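Local coordinates for glycosyl hydrolase family 2, TIM barrel domain protein (PDB 6DXU) that probably hydrolyses beta-D-glucuronides as a gut bacterial beta-glucuronidase of glycoside hydrolase family 2, at residues E77-P82 / D183-G188; A486-G491 / E565-R570; P599-N604 / N610-V615. All blocks are in the same frame, centred on the assembly; numbering follows the deposited sequence.

How the interactions relate
Interaction 3 sits between the other two and touches both. Its centre is 11 Å from that of interaction 1, and D183 closes the gap: D183 OD2 forms a salt bridge with R601 NH2 (2.9 Å) and probably accepts a hydrogen bond from N610 ND2 (3.0 Å). Interaction 2, centred 15 Å from interaction 3, reaches it through Y489, whose OH is probably hydrogen-bonded to K612 NZ (2.7 Å) and R601 NH2 (3.1 Å). Interactions 1 and 2 stay about 5 Å apart at their nearest atoms. By analogy with relatives, N610 and K612 probably bind the glucuronate carboxylate, D183 and Y489 forming their second shell. Segment 599-604 lines the bicine pocket; 77-82 holds a sodium ion.

Interaction 1: E77-P82 / D183-G188; sequences EDAVDP and DFNIYG. With NA (sodium ion), chain N.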
ATOM      1  N   GLU D  77      23.038 -11.944  27.909  1.00 20.63           N
ATOM      2  CA  GLU D  77      23.536 -11.245  29.079  1.00 21.49           C
ATOM      3  C   GLU D  77      22.603 -10.160  29.592  1.00 22.15           C
ATOM      4  O   GLU D  77      22.447 -10.023  30.816  1.00 21.81           O
ATOM      5  CB  GLU D  77      24.918 -10.663  28.764  1.00 26.76           C
ATOM      6  CG  GLU D  77      25.645 -10.154  29.964  1.00 40.78           C
ATOM      7  CD  GLU D  77      27.161 -10.241  29.806  1.00 48.08           C
ATOM      8  OE1 GLU D  77      27.641 -10.430  28.662  1.00 53.62           O
ATOM      9  OE2 GLU D  77      27.867 -10.103  30.831  1.00 39.48           O
ATOM     10  N   ASP D  78      21.964  -9.377  28.711  1.00 19.32           N
ATOM     11  CA  ASP D  78      21.275  -8.198  29.216  1.00 18.06           C
ATOM     12  C   ASP D  78      19.917  -8.514  29.845  1.00 20.73           C
ATOM     13  O   ASP D  78      19.355  -7.643  30.520  1.00 22.76           O
ATOM     14  CB  ASP D  78      21.142  -7.121  28.115  1.00 17.50           C
ATOM     15  CG  ASP D  78      20.126  -7.465  27.006  1.00 24.32           C
ATOM     16  OD1 ASP D  78      19.461  -8.520  27.014  1.00 20.99           O
ATOM     17  OD2 ASP D  78      19.982  -6.616  26.100  1.00 19.20           O
ATOM     18  N   ALA D  79      19.389  -9.733  29.680  1.00 18.44           N
ATOM     19  CA  ALA D  79      18.132 -10.066  30.354  1.00 22.65           C
ATOM     20  C   ALA D  79      18.299 -10.056  31.869  1.00 21.30           C
ATOM     21  O   ALA D  79      17.401  -9.618  32.594  1.00 23.67           O
ATOM     22  CB  ALA D  79      17.611 -11.423  29.887  1.00 20.31           C
ATOM     23  N   VAL D  80      19.441 -10.525  32.370  1.00 18.93           N
ATOM     24  CA  VAL D  80      19.672 -10.571  33.812  1.00 20.35           C
ATOM     25  C   VAL D  80      20.652  -9.516  34.285  1.00 23.55           C
ATOM     26  O   VAL D  80      20.797  -9.338  35.506  1.00 25.32           O
ATOM     27  CB  VAL D  80      20.141 -11.970  34.275  1.00 20.82           C
ATOM     28  CG1 VAL D  80      19.038 -12.996  34.066  1.00 19.91           C
ATOM     29  CG2 VAL D  80      21.420 -12.399  33.551  1.00 18.65           C
ATOM     30  N   ASP D  81      21.300  -8.793  33.381  1.00 22.81           N
ATOM     31  CA  ASP D  81      22.154  -7.700  33.819  1.00 22.96           C
ATOM     32  C   ASP D  81      21.334  -6.749  34.672  1.00 20.44           C
ATOM     33  O   ASP D  81      20.280  -6.271  34.226  1.00 21.67           O
ATOM     34  CB  ASP D  81      22.771  -6.940  32.649  1.00 21.11           C
ATOM     35  CG  ASP D  81      23.801  -5.913  33.123  1.00 27.50           C
ATOM     36  OD1 ASP D  81      23.391  -4.837  33.604  1.00 24.65           O
ATOM     37  OD2 ASP D  81      25.012  -6.227  33.093  1.00 39.90           O
ATOM     38  N   PRO D  82      21.768  -6.452  35.897  1.00 21.59           N
ATOM     39  CA  PRO D  82      20.899  -5.711  36.821  1.00 22.23           C
ATOM     40  C   PRO D  82      20.707  -4.242  36.472  1.00 22.00           C
ATOM     41  O   PRO D  82      19.827  -3.607  37.067  1.00 28.06           O
ATOM     42  CB  PRO D  82      21.625  -5.858  38.172  1.00 24.28           C
ATOM     43  CG  PRO D  82      23.090  -5.994  37.790  1.00 22.87           C
ATOM     44  CD  PRO D  82      23.042  -6.857  36.527  1.00 23.40           C
ATOM     45  N   ASP D 183       5.323 -12.329  32.339  1.00 17.06           N
ATOM     46  CA  ASP D 183       6.395 -12.584  33.310  1.00 20.44           C
ATOM     47  C   ASP D 183       7.522 -13.416  32.707  1.00 21.31           C
ATOM     48  O   ASP D 183       8.019 -14.355  33.335  1.00 22.16           O
ATOM     49  CB  ASP D 183       5.795 -13.265  34.542  1.00 18.88           C
ATOM     50  CG  ASP D 183       6.782 -13.389  35.725  1.00 25.93           C
ATOM     51  OD1 ASP D 183       7.661 -12.512  35.909  1.00 21.32           O
ATOM     52  OD2 ASP D 183       6.674 -14.391  36.468  1.00 25.26           O
ATOM     53  N   PHE D 184       7.933 -13.112  31.475  1.00 19.49           N
ATOM     54  CA  PHE D 184       9.094 -13.759  30.869  1.00 18.64           C
ATOM     55  C   PHE D 184       9.598 -12.849  29.760  1.00 21.08           C
ATOM     56  O   PHE D 184       8.873 -11.978  29.277  1.00 18.37           O
ATOM     57  CB  PHE D 184       8.781 -15.174  30.336  1.00 17.65           C
ATOM     58  CG  PHE D 184       7.750 -15.223  29.214  1.00 20.15           C
ATOM     59  CD1 PHE D 184       6.395 -15.317  29.502  1.00 20.83           C
ATOM     60  CD2 PHE D 184       8.147 -15.213  27.883  1.00 20.02           C
ATOM     61  CE1 PHE D 184       5.455 -15.378  28.483  1.00 19.17           C
ATOM     62  CE2 PHE D 184       7.203 -15.263  26.846  1.00 20.79           C
ATOM     63  CZ  PHE D 184       5.859 -15.343  27.153  1.00 19.80           C
ATOM     64  N   ASN D 185      10.857 -13.044  29.380  1.00 19.99           N
ATOM     65  CA  ASN D 185      11.451 -12.237  28.323  1.00 22.63           C
ATOM     66  C   ASN D 185      10.939 -12.672  26.965  1.00 20.00           C
ATOM     67  O   ASN D 185      10.902 -13.870  26.657  1.00 21.31           O
ATOM     68  CB  ASN D 185      12.969 -12.363  28.332  1.00 18.96           C
ATOM     69  CG  ASN D 185      13.578 -11.826  29.598  1.00 20.88           C
ATOM     70  OD1 ASN D 185      13.460 -10.649  29.895  1.00 19.05           O
ATOM     71  ND2 ASN D 185      14.229 -12.689  30.349  1.00 20.18           N
ATOM     72  N   ILE D 186      10.591 -11.685  26.142  1.00 18.76           N
ATOM     73  CA  ILE D 186      10.230 -11.919  24.743  1.00 16.70           C
ATOM     74  C   ILE D 186      11.532 -11.794  23.964  1.00 15.36           C
ATOM     75  O   ILE D 186      11.922 -10.715  23.496  1.00 15.72           O
ATOM     76  CB  ILE D 186       9.155 -10.952  24.264  1.00 17.66           C
ATOM     77  CG1 ILE D 186       7.960 -11.037  25.217  1.00 18.25           C
ATOM     78  CG2 ILE D 186       8.713 -11.310  22.831  1.00 14.63           C
ATOM     79  CD1 ILE D 186       6.859 -10.040  24.883  1.00 20.07           C
ATOM     80  N   TYR D 187      12.222 -12.910  23.849  1.00 17.40           N
ATOM     81  CA  TYR D 187      13.616 -12.919  23.436  1.00 17.27           C
ATOM     82  C   TYR D 187      13.754 -12.684  21.937  1.00 17.39           C
ATOM     83  O   TYR D 187      12.816 -12.880  21.156  1.00 17.80           O
ATOM     84  CB  TYR D 187      14.247 -14.254  23.803  1.00 18.08           C
ATOM     85  CG  TYR D 187      14.715 -14.378  25.230  1.00 20.74           C
ATOM     86  CD1 TYR D 187      15.494 -13.375  25.824  1.00 20.49           C
ATOM     87  CD2 TYR D 187      14.454 -15.539  25.966  1.00 21.01           C
ATOM     88  CE1 TYR D 187      15.970 -13.518  27.136  1.00 20.99           C
ATOM     89  CE2 TYR D 187      14.938 -15.697  27.284  1.00 20.76           C
ATOM     90  CZ  TYR D 187      15.686 -14.685  27.850  1.00 21.81           C
ATOM     91  OH  TYR D 187      16.161 -14.824  29.132  1.00 19.91           O
ATOM     92  N   GLY D 188      14.954 -12.284  21.528  1.00 18.28           N
ATOM     93  CA  GLY D 188      15.241 -12.034  20.128  1.00 21.31           C
ATOM     94  C   GLY D 188      16.394 -12.889  19.645  1.00 18.03           C
ATOM     95  O   GLY D 188      17.291 -13.235  20.421  1.00 16.38           O
TER
HETATM   96 NA    NA N 903      18.015  -6.610  32.678  1.00 22.11          NA
HETATM   97  O   HOH W   1      14.910  -9.054  31.589  1.00 23.12           O
HETATM   98  O   HOH W   2      15.429  -6.510  31.609  1.00 21.68           O
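A79 and N185 mark the closest backbone approach, their CA atoms 7.3 Å apart, where the irregular segment 77-82, curled so that D81 N bonds back to E77 O, faces the irregular, mostly extended segment 183-188. The methyl of A79 is the one side chain that 77-82 puts into the contact. It sits beside the amide of N185, with CB 3.6 Å from ND2, and at the edge of the Y187 ring, in its plane, with CB 3.8 Å from CE1. N185 CG lies beside the backbone N, anti to the carbonyl carbon (chi1 -64°), bringing the amide to that methyl, while N185 CB covers one face of the ring, offset toward the rim. Both segments are loops of the family 2 sugar-binding domain, leading into strands 90-97 and 194-199, and A79 and Y187 also pack on S597 of strand 596-597. The polar ends have hydrogen-bond partners outside the two segments: S597 OG for N185 ND2, D335 OD1 for Y187 OH. The bond from N185 ND2 to Y187 OH is weak, bent to 129°. Water 1 makes the polar link across the contact, donating to A79 O and to N185 OD1, each at 2.7 Å. The carbonyls of D78 and D81 turn to the sodium ion, with D78 O at 2.7 Å and D81 O at 2.8 Å from it; V84 O and water 2 are its other ligands.

Interaction 2: A486-G491 / E565-R570; sequences AGWYRG and ESYVVR
G487 offers its carbonyl to Y567, joining a loop that follows strand 479-481 of the TIM barrel, the catalytic fold of family 2, to the first turns of helix 565-579. The bond is short, Y567 OH to G487 O at 2.5 Å. The hydroxyl approaches in the carbonyl plane, on a lone pair, at a C=O...O angle of 127°, and the oxygen in turn lies close to the plane of the phenol ring. A phenylalanine at Y567 would probably keep the ring packing but leave the buried carbonyl of G487 without this donor. Glycine suits the loop position twice over: at these backbone angles a CB would be jammed against the carbonyl O of A486, and it would also come within a tight 3.2 Å of Y567 OH. Next along, W488 extends CG anti to its backbone N (chi1 -168°), which carries the six-membered ring of the indole toward the helix. There W488 CE3 meets Y567 CE2 at 3.9 Å; the tyrosine carbon lies at the rim of the indole, near its plane, and the two side chains cross obliquely. W563 of the bicine pocket meets the same indole, and the W488 side chain lies about 7 Å from the bicine at the nearest atoms. W488 CD1 also stands 3.5 Å above the centre of the Y489 ring. The backbone of R490 closes the loop: R490 O accepts from G487 N at 3.1 Å.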
ATOM      1  N   ALA D 486      -1.521 -21.021  46.959  1.00 26.35           N
ATOM      2  CA  ALA D 486      -1.697 -21.053  48.407  1.00 28.37           C
ATOM      3  C   ALA D 486      -0.350 -20.984  49.119  1.00 28.59           C
ATOM      4  O   ALA D 486       0.559 -21.774  48.838  1.00 28.17           O
ATOM      5  CB  ALA D 486      -2.437 -22.325  48.822  1.00 27.42           C
ATOM      6  N   GLY D 487      -0.239 -20.060  50.072  1.00 28.78           N
ATOM      7  CA  GLY D 487       1.002 -19.878  50.786  1.00 27.46           C
ATOM      8  C   GLY D 487       2.016 -19.035  50.056  1.00 31.64           C
ATOM      9  O   GLY D 487       3.140 -18.872  50.551  1.00 27.75           O
ATOM     10  N   TRP D 488       1.683 -18.519  48.877  1.00 23.14           N
ATOM     11  CA  TRP D 488       2.627 -17.598  48.262  1.00 26.40           C
ATOM     12  C   TRP D 488       1.961 -16.264  47.975  1.00 27.56           C
ATOM     13  O   TRP D 488       2.036 -15.357  48.809  1.00 27.93           O
ATOM     14  CB  TRP D 488       3.257 -18.186  47.001  1.00 22.95           C
ATOM     15  CG  TRP D 488       4.421 -17.330  46.563  1.00 26.29           C
ATOM     16  CD1 TRP D 488       4.496 -16.527  45.451  1.00 26.30           C
ATOM     17  CD2 TRP D 488       5.639 -17.132  47.285  1.00 24.50           C
ATOM     18  NE1 TRP D 488       5.713 -15.874  45.425  1.00 25.09           N
ATOM     19  CE2 TRP D 488       6.428 -16.226  46.542  1.00 23.72           C
ATOM     20  CE3 TRP D 488       6.150 -17.652  48.484  1.00 24.72           C
ATOM     21  CZ2 TRP D 488       7.703 -15.825  46.962  1.00 26.88           C
ATOM     22  CZ3 TRP D 488       7.418 -17.255  48.898  1.00 25.76           C
ATOM     23  CH2 TRP D 488       8.175 -16.352  48.142  1.00 23.11           C
ATOM     24  N   TYR D 489       1.274 -16.131  46.833  1.00 27.88           N
ATOM     25  CA  TYR D 489       0.673 -14.841  46.509  1.00 28.95           C
ATOM     26  C   TYR D 489      -0.542 -14.537  47.374  1.00 32.21           C
ATOM     27  O   TYR D 489      -0.938 -13.372  47.464  1.00 35.01           O
ATOM     28  CB  TYR D 489       0.285 -14.772  45.025  1.00 28.63           C
ATOM     29  CG  TYR D 489       1.479 -14.701  44.097  1.00 26.11           C
ATOM     30  CD1 TYR D 489       1.665 -15.649  43.104  1.00 26.55           C
ATOM     31  CD2 TYR D 489       2.442 -13.700  44.243  1.00 32.78           C
ATOM     32  CE1 TYR D 489       2.757 -15.597  42.270  1.00 27.16           C
ATOM     33  CE2 TYR D 489       3.544 -13.641  43.411  1.00 29.87           C
ATOM     34  CZ  TYR D 489       3.692 -14.588  42.421  1.00 30.55           C
ATOM     35  OH  TYR D 489       4.782 -14.543  41.577  1.00 30.67           O
ATOM     36  N   ARG D 490      -1.125 -15.546  48.017  1.00 30.39           N
ATOM     37  CA  ARG D 490      -2.277 -15.320  48.874  1.00 35.16           C
ATOM     38  C   ARG D 490      -2.429 -16.475  49.855  1.00 35.43           C
ATOM     39  O   ARG D 490      -2.142 -17.634  49.533  1.00 32.68           O
ATOM     40  CB  ARG D 490      -3.553 -15.159  48.035  1.00 40.82           C
ATOM     41  CG  ARG D 490      -4.791 -14.771  48.820  1.00 43.25           C
ATOM     42  CD  ARG D 490      -5.909 -14.319  47.879  1.00 48.20           C
ATOM     43  NE  ARG D 490      -5.518 -13.149  47.093  1.00 49.97           N
ATOM     44  CZ  ARG D 490      -5.666 -11.890  47.501  1.00 54.50           C
ATOM     45  NH1 ARG D 490      -6.198 -11.638  48.691  1.00 51.60           N
ATOM     46  NH2 ARG D 490      -5.285 -10.884  46.721  1.00 50.58           N
ATOM     47  N   GLY D 491      -2.885 -16.140  51.058  1.00 40.02           N
ATOM     48  CA  GLY D 491      -3.247 -17.134  52.047  1.00 29.99           C
ATOM     49  C   GLY D 491      -2.102 -17.979  52.582  1.00 32.78           C
ATOM     50  O   GLY D 491      -0.918 -17.637  52.490  1.00 32.88           O
ATOM     51  N   GLU D 565      15.000 -21.098  50.982  1.00 21.71           N
ATOM     52  CA  GLU D 565      14.639 -22.448  50.581  1.00 21.62           C
ATOM     53  C   GLU D 565      13.854 -23.160  51.674  1.00 25.31           C
ATOM     54  O   GLU D 565      13.089 -24.079  51.380  1.00 21.04           O
ATOM     55  CB  GLU D 565      15.887 -23.246  50.244  1.00 22.62           C
ATOM     56  CG  GLU D 565      16.748 -22.614  49.194  1.00 19.46           C
ATOM     57  CD  GLU D 565      17.609 -23.648  48.510  1.00 22.42           C
ATOM     58  OE1 GLU D 565      18.831 -23.432  48.343  1.00 25.11           O
ATOM     59  OE2 GLU D 565      17.057 -24.696  48.150  1.00 21.65           O
ATOM     60  N   SER D 566      14.051 -22.760  52.935  1.00 23.27           N
ATOM     61  CA  SER D 566      13.437 -23.469  54.053  1.00 24.30           C
ATOM     62  C   SER D 566      11.920 -23.371  54.008  1.00 24.30           C
ATOM     63  O   SER D 566      11.220 -24.342  54.323  1.00 25.40           O
ATOM     64  CB  SER D 566      13.982 -22.915  55.374  1.00 23.31           C
ATOM     65  OG  SER D 566      15.404 -22.805  55.317  1.00 23.41           O
ATOM     66  N   TYR D 567      11.395 -22.211  53.617  1.00 21.80           N
ATOM     67  CA  TYR D 567       9.949 -22.051  53.511  1.00 24.32           C
ATOM     68  C   TYR D 567       9.383 -22.860  52.347  1.00 28.93           C
ATOM     69  O   TYR D 567       8.384 -23.573  52.506  1.00 25.97           O
ATOM     70  CB  TYR D 567       9.593 -20.574  53.358  1.00 23.33           C
ATOM     71  CG  TYR D 567       8.107 -20.343  53.182  1.00 27.80           C
ATOM     72  CD1 TYR D 567       7.237 -20.469  54.257  1.00 27.27           C
ATOM     73  CD2 TYR D 567       7.569 -20.031  51.935  1.00 26.08           C
ATOM     74  CE1 TYR D 567       5.874 -20.271  54.107  1.00 28.33           C
ATOM     75  CE2 TYR D 567       6.199 -19.836  51.771  1.00 25.08           C
ATOM     76  CZ  TYR D 567       5.358 -19.965  52.868  1.00 27.51           C
ATOM     77  OH  TYR D 567       3.998 -19.784  52.731  1.00 29.27           O
ATOM     78  N   VAL D 568      10.002 -22.768  51.163  1.00 23.88           N
ATOM     79  CA  VAL D 568       9.384 -23.417  50.007  1.00 23.21           C
ATOM     80  C   VAL D 568       9.465 -24.934  50.136  1.00 25.44           C
ATOM     81  O   VAL D 568       8.586 -25.651  49.642  1.00 24.23           O
ATOM     82  CB  VAL D 568       9.977 -22.913  48.673  1.00 27.12           C
ATOM     83  CG1 VAL D 568      11.295 -23.574  48.365  1.00 26.87           C
ATOM     84  CG2 VAL D 568       8.976 -23.166  47.538  1.00 33.01           C
ATOM     85  N   VAL D 569      10.492 -25.452  50.806  1.00 20.66           N
ATOM     86  CA  VAL D 569      10.559 -26.888  51.040  1.00 23.01           C
ATOM     87  C   VAL D 569       9.356 -27.339  51.857  1.00 20.19           C
ATOM     88  O   VAL D 569       8.750 -28.379  51.576  1.00 20.49           O
ATOM     89  CB  VAL D 569      11.895 -27.249  51.718  1.00 23.49           C
ATOM     90  CG1 VAL D 569      11.792 -28.581  52.450  1.00 24.38           C
ATOM     91  CG2 VAL D 569      13.000 -27.312  50.665  1.00 24.97           C
ATOM     92  N   ARG D 570       8.978 -26.549  52.861  1.00 21.82           N
ATOM     93  CA  ARG D 570       7.820 -26.910  53.671  1.00 24.27           C
ATOM     94  C   ARG D 570       6.524 -26.734  52.894  1.00 27.79           C
ATOM     95  O   ARG D 570       5.573 -27.502  53.083  1.00 25.31           O
ATOM     96  CB  ARG D 570       7.802 -26.085  54.956  1.00 25.00           C
ATOM     97  CG  ARG D 570       8.944 -26.472  55.901  1.00 23.86           C
ATOM     98  CD  ARG D 570       8.988 -25.618  57.154  1.00 33.81           C
ATOM     99  NE  ARG D 570      10.035 -26.107  58.056  1.00 36.78           N
ATOM    100  CZ  ARG D 570       9.811 -26.810  59.165  1.00 46.43           C
ATOM    101  NH1 ARG D 570       8.572 -27.109  59.540  1.00 37.05           N
ATOM    102  NH2 ARG D 570      10.837 -27.208  59.907  1.00 44.07           N
TER

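Interaction 3: P599-N604 / N610-V615; sequences PVRPDN and NQKGVV. With BCN (bicine), chain L.
R601 and N610 lie alongside each other, both directed to D183, where the loop after strand 596-597 comes back against the N-Q-K-G sequence of residues 610-613. That sequence matches the N-x-K-G motif with which beta-glucuronidases recognise the glucuronate carboxylate, and the gathering of R601, N610 and K612 is consistent with a pocket for an anion. Between the segments, the contact is packing of polar groups. N610 ND2 stands over one face of the R601 guanidinium, 3.9 Å from NH2, with the planes of amide and guanidinium 58° apart; both reach the carboxylate of D183, R601 by a salt bridge. K612 comes in across R601, nearly perpendicular to it. Its chain is extended until chi4, where a bend to 62° brings NZ to 4.0 Å from R601 NH1. Farther along, N604 CB touches Q611 OE1 at 3.8 Å. The polar ends of these three residues are held by others: K612 NZ by D518 OD1 in a salt bridge, N604 ND2 by V609 O, and Q611 OE1 by V606 N. Turns shape each segment. R601 to N604 form a type I beta turn whose closing backbone bond is weak, and N610 makes an Asx turn, its OD1 accepting from K612 N at 3.2 Å, in the carbonyl plane. The bicine bonds to the first loop and to R523 NH1: its O6 donates to D603 O at 2.8 Å and lies 3.8 Å from N604 CA.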
ATOM      1  N   PRO D 599      11.600  -9.848  32.777  1.00 18.34           N
ATOM      2  CA  PRO D 599      11.910  -8.417  32.768  1.00 14.34           C
ATOM      3  C   PRO D 599      11.152  -7.627  33.814  1.00 20.74           C
ATOM      4  O   PRO D 599      11.464  -6.446  34.020  1.00 18.62           O
ATOM      5  CB  PRO D 599      11.489  -7.981  31.357  1.00 19.88           C
ATOM      6  CG  PRO D 599      10.344  -8.921  31.003  1.00 16.85           C
ATOM      7  CD  PRO D 599      10.696 -10.237  31.675  1.00 19.95           C
ATOM      8  N   VAL D 600      10.136  -8.208  34.450  1.00 19.02           N
ATOM      9  CA  VAL D 600       9.267  -7.422  35.309  1.00 21.55           C
ATOM     10  C   VAL D 600       9.648  -7.545  36.780  1.00 18.51           C
ATOM     11  O   VAL D 600       8.912  -7.057  37.643  1.00 21.69           O
ATOM     12  CB  VAL D 600       7.777  -7.766  35.077  1.00 22.93           C
ATOM     13  CG1 VAL D 600       7.391  -7.541  33.600  1.00 21.34           C
ATOM     14  CG2 VAL D 600       7.454  -9.200  35.503  1.00 24.16           C
ATOM     15  N   ARG D 601      10.782  -8.173  37.094  1.00 19.36           N
ATOM     16  CA  ARG D 601      11.201  -8.357  38.487  1.00 19.65           C
ATOM     17  C   ARG D 601      12.629  -7.867  38.717  1.00 21.28           C
ATOM     18  O   ARG D 601      13.513  -8.642  39.100  1.00 20.07           O
ATOM     19  CB  ARG D 601      11.049  -9.823  38.887  1.00 22.37           C
ATOM     20  CG  ARG D 601       9.617 -10.331  38.743  1.00 20.95           C
ATOM     21  CD  ARG D 601       9.510 -11.781  39.214  1.00 23.73           C
ATOM     22  NE  ARG D 601       8.263 -12.409  38.774  1.00 24.55           N
ATOM     23  CZ  ARG D 601       7.232 -12.670  39.579  1.00 29.40           C
ATOM     24  NH1 ARG D 601       7.286 -12.345  40.870  1.00 27.47           N
ATOM     25  NH2 ARG D 601       6.133 -13.240  39.088  1.00 28.40           N
ATOM     26  N   PRO D 602      12.882  -6.570  38.511  1.00 23.41           N
ATOM     27  CA  PRO D 602      14.253  -6.049  38.684  1.00 24.76           C
ATOM     28  C   PRO D 602      14.798  -6.148  40.102  1.00 26.36           C
ATOM     29  O   PRO D 602      16.025  -6.100  40.277  1.00 23.85           O
ATOM     30  CB  PRO D 602      14.123  -4.581  38.248  1.00 23.47           C
ATOM     31  CG  PRO D 602      12.694  -4.238  38.465  1.00 25.49           C
ATOM     32  CD  PRO D 602      11.937  -5.508  38.128  1.00 21.69           C
ATOM     33  N   ASP D 603      13.936  -6.260  41.119  1.00 25.50           N
ATOM     34  CA  ASP D 603      14.355  -6.196  42.515  1.00 21.90           C
ATOM     35  C   ASP D 603      14.351  -7.545  43.218  1.00 27.14           C
ATOM     36  O   ASP D 603      14.430  -7.583  44.454  1.00 27.61           O
ATOM     37  CB  ASP D 603      13.476  -5.210  43.279  1.00 26.35           C
ATOM     38  CG  ASP D 603      13.672  -3.783  42.802  1.00 36.17           C
ATOM     39  OD1 ASP D 603      14.834  -3.397  42.553  1.00 37.15           O
ATOM     40  OD2 ASP D 603      12.668  -3.070  42.635  1.00 36.51           O
ATOM     41  N   ASN D 604      14.254  -8.650  42.478  1.00 20.40           N
ATOM     42  CA  ASN D 604      14.339  -9.960  43.101  1.00 20.61           C
ATOM     43  C   ASN D 604      15.747 -10.170  43.657  1.00 22.76           C
ATOM     44  O   ASN D 604      16.691  -9.506  43.225  1.00 23.08           O
ATOM     45  CB  ASN D 604      13.993 -11.051  42.088  1.00 20.67           C
ATOM     46  CG  ASN D 604      12.512 -11.357  42.059  1.00 24.50           C
ATOM     47  OD1 ASN D 604      11.715 -10.594  42.606  1.00 20.77           O
ATOM     48  ND2 ASN D 604      12.130 -12.473  41.420  1.00 20.76           N
ATOM     49  N   ASN D 610      12.905 -15.021  37.978  1.00 17.17           N
ATOM     50  CA  ASN D 610      11.835 -15.652  38.734  1.00 17.28           C
ATOM     51  C   ASN D 610      12.459 -16.848  39.441  1.00 18.86           C
ATOM     52  O   ASN D 610      12.903 -17.794  38.783  1.00 20.06           O
ATOM     53  CB  ASN D 610      10.702 -16.069  37.797  1.00 19.37           C
ATOM     54  CG  ASN D 610       9.509 -16.671  38.538  1.00 23.55           C
ATOM     55  OD1 ASN D 610       9.672 -17.491  39.450  1.00 22.67           O
ATOM     56  ND2 ASN D 610       8.300 -16.284  38.132  1.00 22.95           N
ATOM     57  N   GLN D 611      12.526 -16.803  40.772  1.00 18.52           N
ATOM     58  CA  GLN D 611      13.304 -17.785  41.522  1.00 18.67           C
ATOM     59  C   GLN D 611      12.437 -18.873  42.153  1.00 23.36           C
ATOM     60  O   GLN D 611      12.797 -19.436  43.192  1.00 20.78           O
ATOM     61  CB  GLN D 611      14.156 -17.085  42.582  1.00 22.53           C
ATOM     62  CG  GLN D 611      15.183 -16.125  41.962  1.00 18.92           C
ATOM     63  CD  GLN D 611      15.978 -15.352  43.004  1.00 22.93           C
ATOM     64  OE1 GLN D 611      15.701 -14.177  43.279  1.00 21.69           O
ATOM     65  NE2 GLN D 611      16.987 -16.007  43.571  1.00 22.16           N
ATOM     66  N   LYS D 612      11.307 -19.204  41.534  1.00 21.62           N
ATOM     67  CA  LYS D 612      10.461 -20.274  42.052  1.00 20.05           C
ATOM     68  C   LYS D 612      10.933 -21.664  41.657  1.00 21.04           C
ATOM     69  O   LYS D 612      10.356 -22.655  42.123  1.00 21.83           O
ATOM     70  CB  LYS D 612       9.025 -20.069  41.560  1.00 22.66           C
ATOM     71  CG  LYS D 612       8.352 -18.853  42.144  1.00 21.39           C
ATOM     72  CD  LYS D 612       6.927 -18.709  41.584  1.00 21.84           C
ATOM     73  CE  LYS D 612       6.211 -17.530  42.210  1.00 25.64           C
ATOM     74  NZ  LYS D 612       6.873 -16.234  41.922  1.00 24.41           N
ATOM     75  N   GLY D 613      11.963 -21.782  40.822  1.00 19.81           N
ATOM     76  CA  GLY D 613      12.376 -23.092  40.372  1.00 18.45           C
ATOM     77  C   GLY D 613      12.837 -23.967  41.523  1.00 21.02           C
ATOM     78  O   GLY D 613      13.183 -23.489  42.598  1.00 19.69           O
ATOM     79  N   VAL D 614      12.782 -25.283  41.300  1.00 20.00           N
ATOM     80  CA  VAL D 614      13.448 -26.218  42.198  1.00 21.36           C
ATOM     81  C   VAL D 614      14.840 -26.532  41.698  1.00 24.82           C
ATOM     82  O   VAL D 614      15.579 -27.299  42.334  1.00 22.65           O
ATOM     83  CB  VAL D 614      12.593 -27.487  42.393  1.00 21.41           C
ATOM     84  CG1 VAL D 614      11.223 -27.098  42.891  1.00 22.31           C
ATOM     85  CG2 VAL D 614      12.505 -28.308  41.112  1.00 19.67           C
ATOM     86  N   VAL D 615      15.225 -25.942  40.577  1.00 20.41           N
ATOM     87  CA  VAL D 615      16.561 -26.051  40.020  1.00 22.28           C
ATOM     88  C   VAL D 615      17.017 -24.644  39.668  1.00 20.74           C
ATOM     89  O   VAL D 615      16.209 -23.821  39.216  1.00 17.86           O
ATOM     90  CB  VAL D 615      16.558 -26.977  38.786  1.00 22.75           C
ATOM     91  CG1 VAL D 615      17.923 -27.013  38.147  1.00 21.81           C
ATOM     92  CG2 VAL D 615      16.102 -28.398  39.198  1.00 22.10           C
TER
HETATM   93  N1  BCN L 901      12.473  -9.743  48.830  1.00 36.53           N
HETATM   94  C1  BCN L 901      12.133  -8.661  49.734  1.00 39.41           C
HETATM   95  C2  BCN L 901      13.413  -7.935  50.143  1.00 42.78           C
HETATM   96  O21 BCN L 901      14.528  -8.459  49.889  1.00 35.28           O
HETATM   97  O22 BCN L 901      13.351  -6.822  50.732  1.00 48.69           O
HETATM   98  C3  BCN L 901      12.260 -11.005  49.531  1.00 32.73           C
HETATM   99  C4  BCN L 901      13.409 -11.308  50.495  1.00 29.49           C
HETATM  100  O4  BCN L 901      14.634 -11.252  49.814  1.00 27.07           O
HETATM  101  C5  BCN L 901      11.557  -9.701  47.690  1.00 35.56           C
HETATM  102  C6  BCN L 901      12.205  -8.983  46.506  1.00 37.67           C
HETATM  103  O6  BCN L 901      13.599  -9.004  46.673  1.00 36.36           O